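PDB 4PE3: TRAP dicarboxylate transporter-DctP subunit from Rhodobacter sphaeroides, which probably binds a small organic acid or related solute in the periplasm and delivers it to a TRAP-type membrane transporter. Local coordinates for residues Pro119-Asp124 / Lys340-Glu345. Residues are numbered along the deposited sequence; the frame is centred on the assembly and turned at random. Where two conformers were deposited one is given.
Sequences PAQMID and KGLMAE
Lys340 and Asp124 meet at the surface, where the loop after helix 324-339 comes up to the first turns of helix 119-128. From Gln121 CB the chain runs out extended through CG (chi2 177°), and this carries the flat amide over to Leu342. CD comes 4.1 Å from Leu342 CD1. At the tip the two amide atoms part company: OE1 turns back to accept a hydrogen bond from Ala117 N, just ahead of the helix, while NE2 lies 3.6 Å from Leu342 CD2, a plain van der Waals touch. Leu342 comes from the opposite direction and also packs on Leu337 of helix 324-339. One turn further along helix 119-128, Asp124 is crossed at about a right angle by Lys340, whose chain bends at chi2 and chi4. Its NZ donates to Asp124 OD2 at 3.3 Å, from 44° out of the carboxylate plane, a long and off-plane salt bridge. That carboxylate is fixed otherwise too: Tyr336 also bonds OD2, and Asn128 holds OD1. With one long ion pair and one amide-to-methyl touch, the chemistry implies a light surface link between helix 119-128 and the C-terminal tail of this family 7 solute-binding protein, the lysine probably balancing the carboxylate's charge.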
loop_
_atom_site.group_PDB
_atom_site.type_symbol
_atom_site.label_atom_id
_atom_site.label_comp_id
_atom_site.label_asym_id
_atom_site.label_seq_id
_atom_site.Cartn_x
_atom_site.Cartn_y
_atom_site.Cartn_z
ATOM N N PRO A 119 -8.209 -1.456 3.649
ATOM C CA PRO A 119 -7.054 -2.328 3.901
ATOM C C PRO A 119 -7.445 -3.768 4.237
ATOM O O PRO A 119 -6.680 -4.675 3.933
ATOM C CB PRO A 119 -6.356 -1.654 5.085
ATOM C CG PRO A 119 -6.694 -0.208 4.946
ATOM C CD PRO A 119 -8.068 -0.159 4.342
ATOM N N ALA A 120 -8.598 -3.990 4.853
ATOM C CA ALA A 120 -8.997 -5.355 5.204
ATOM C C ALA A 120 -9.061 -6.262 3.976
ATOM O O ALA A 120 -8.791 -7.461 4.064
ATOM C CB ALA A 120 -10.321 -5.353 5.940
ATOM N N GLN A 121 -9.439 -5.698 2.833
ATOM C CA GLN A 121 -9.530 -6.498 1.613
ATOM C C GLN A 121 -8.157 -6.995 1.178
ATOM O O GLN A 121 -7.976 -8.181 0.890
ATOM C CB GLN A 121 -10.176 -5.711 0.482
ATOM C CG GLN A 121 -11.630 -5.337 0.727
ATOM C CD GLN A 121 -12.205 -4.490 -0.386
ATOM O OE1 GLN A 121 -11.490 -3.863 -1.167
ATOM N NE2 GLN A 121 -13.519 -4.484 -0.478
HETATM N N MSE A 122 -7.186 -6.096 1.139
HETATM C CA MSE A 122 -5.823 -6.477 0.758
HETATM C C MSE A 122 -5.204 -7.469 1.752
HETATM O O MSE A 122 -4.541 -8.443 1.368
HETATM C CB MSE A 122 -4.971 -5.221 0.606
HETATM C CG MSE A 122 -3.557 -5.492 0.100
HETATM SE SE MSE A 122 -2.306 -5.906 1.502
HETATM C CE MSE A 122 -1.951 -4.149 2.169
ATOM N N ILE A 123 -5.438 -7.221 3.031
ATOM C CA ILE A 123 -4.917 -8.094 4.077
ATOM C C ILE A 123 -5.522 -9.499 3.954
ATOM O O ILE A 123 -4.827 -10.500 4.110
ATOM C CB ILE A 123 -5.167 -7.484 5.468
ATOM C CG1 ILE A 123 -4.158 -6.356 5.737
ATOM C CG2 ILE A 123 -5.067 -8.521 6.551
ATOM C CD1 ILE A 123 -4.655 -5.273 6.658
ATOM N N ASP A 124 -6.812 -9.581 3.655
ATOM C CA ASP A 124 -7.453 -10.877 3.450
ATOM C C ASP A 124 -6.928 -11.578 2.200
ATOM O O ASP A 124 -6.693 -12.795 2.219
ATOM C CB ASP A 124 -8.974 -10.737 3.410
ATOM C CG ASP A 124 -9.662 -12.079 3.397
ATOM O OD1 ASP A 124 -9.652 -12.728 4.458
ATOM O OD2 ASP A 124 -10.186 -12.483 2.337
ATOM N N LYS A 340 -14.783 -12.957 -4.302
ATOM C CA LYS A 340 -15.353 -12.124 -3.240
ATOM C C LYS A 340 -16.478 -11.215 -3.732
ATOM O O LYS A 340 -17.026 -10.427 -2.957
ATOM C CB LYS A 340 -14.267 -11.280 -2.566
ATOM C CG LYS A 340 -13.271 -12.078 -1.743
ATOM C CD LYS A 340 -13.959 -13.232 -1.030
ATOM C CE LYS A 340 -13.157 -13.746 0.150
ATOM N NZ LYS A 340 -13.259 -12.782 1.281
ATOM N N GLY A 341 -16.812 -11.311 -5.015
ATOM C CA GLY A 341 -17.874 -10.485 -5.580
ATOM C C GLY A 341 -17.465 -9.039 -5.802
ATOM O O GLY A 341 -18.313 -8.153 -5.959
ATOM N N LEU A 342 -16.161 -8.793 -5.819
ATOM C CA LEU A 342 -15.630 -7.458 -5.976
ATOM C C LEU A 342 -15.438 -7.070 -7.437
ATOM O O LEU A 342 -15.310 -5.887 -7.768
ATOM C CB LEU A 342 -14.291 -7.377 -5.231
ATOM C CG LEU A 342 -14.441 -7.425 -3.705
ATOM C CD1 LEU A 342 -13.083 -7.528 -3.003
ATOM C CD2 LEU A 342 -15.229 -6.222 -3.183
HETATM N N MSE A 343 -15.401 -8.059 -8.316
HETATM C CA MSE A 343 -15.231 -7.788 -9.733
HETATM C C MSE A 343 -16.137 -8.700 -10.533
HETATM O O MSE A 343 -16.411 -9.824 -10.117
HETATM C CB MSE A 343 -13.788 -8.038 -10.125
HETATM C CG MSE A 343 -13.257 -7.162 -11.228
HETATM SE SE MSE A 343 -11.386 -7.597 -11.358
HETATM C CE MSE A 343 -11.592 -9.243 -12.343
ATOM N N ALA A 344 -16.595 -8.204 -11.679
ATOM C CA ALA A 344 -17.528 -8.927 -12.530
ATOM C C ALA A 344 -16.975 -10.300 -12.823
ATOM O O ALA A 344 -15.816 -10.436 -13.200
ATOM C CB ALA A 344 -17.803 -8.160 -13.838
ATOM N N GLU A 345 -17.817 -11.314 -12.650
ATOM C CA GLU A 345 -17.376 -12.699 -12.733
ATOM C C GLU A 345 -17.109 -13.105 -14.179
ATOM O O GLU A 345 -17.735 -12.611 -15.123
ATOM C CB GLU A 345 -18.420 -13.625 -12.100
ATOM C CG GLU A 345 -18.010 -15.093 -12.033
ATOM C CD GLU A 345 -17.316 -15.471 -10.734
ATOM O OE1 GLU A 345 -17.235 -14.622 -9.823
ATOM O OE2 GLU A 345 -16.857 -16.625 -10.622
ATOM O OXT GLU A 345 -16.252 -13.953 -14.433
#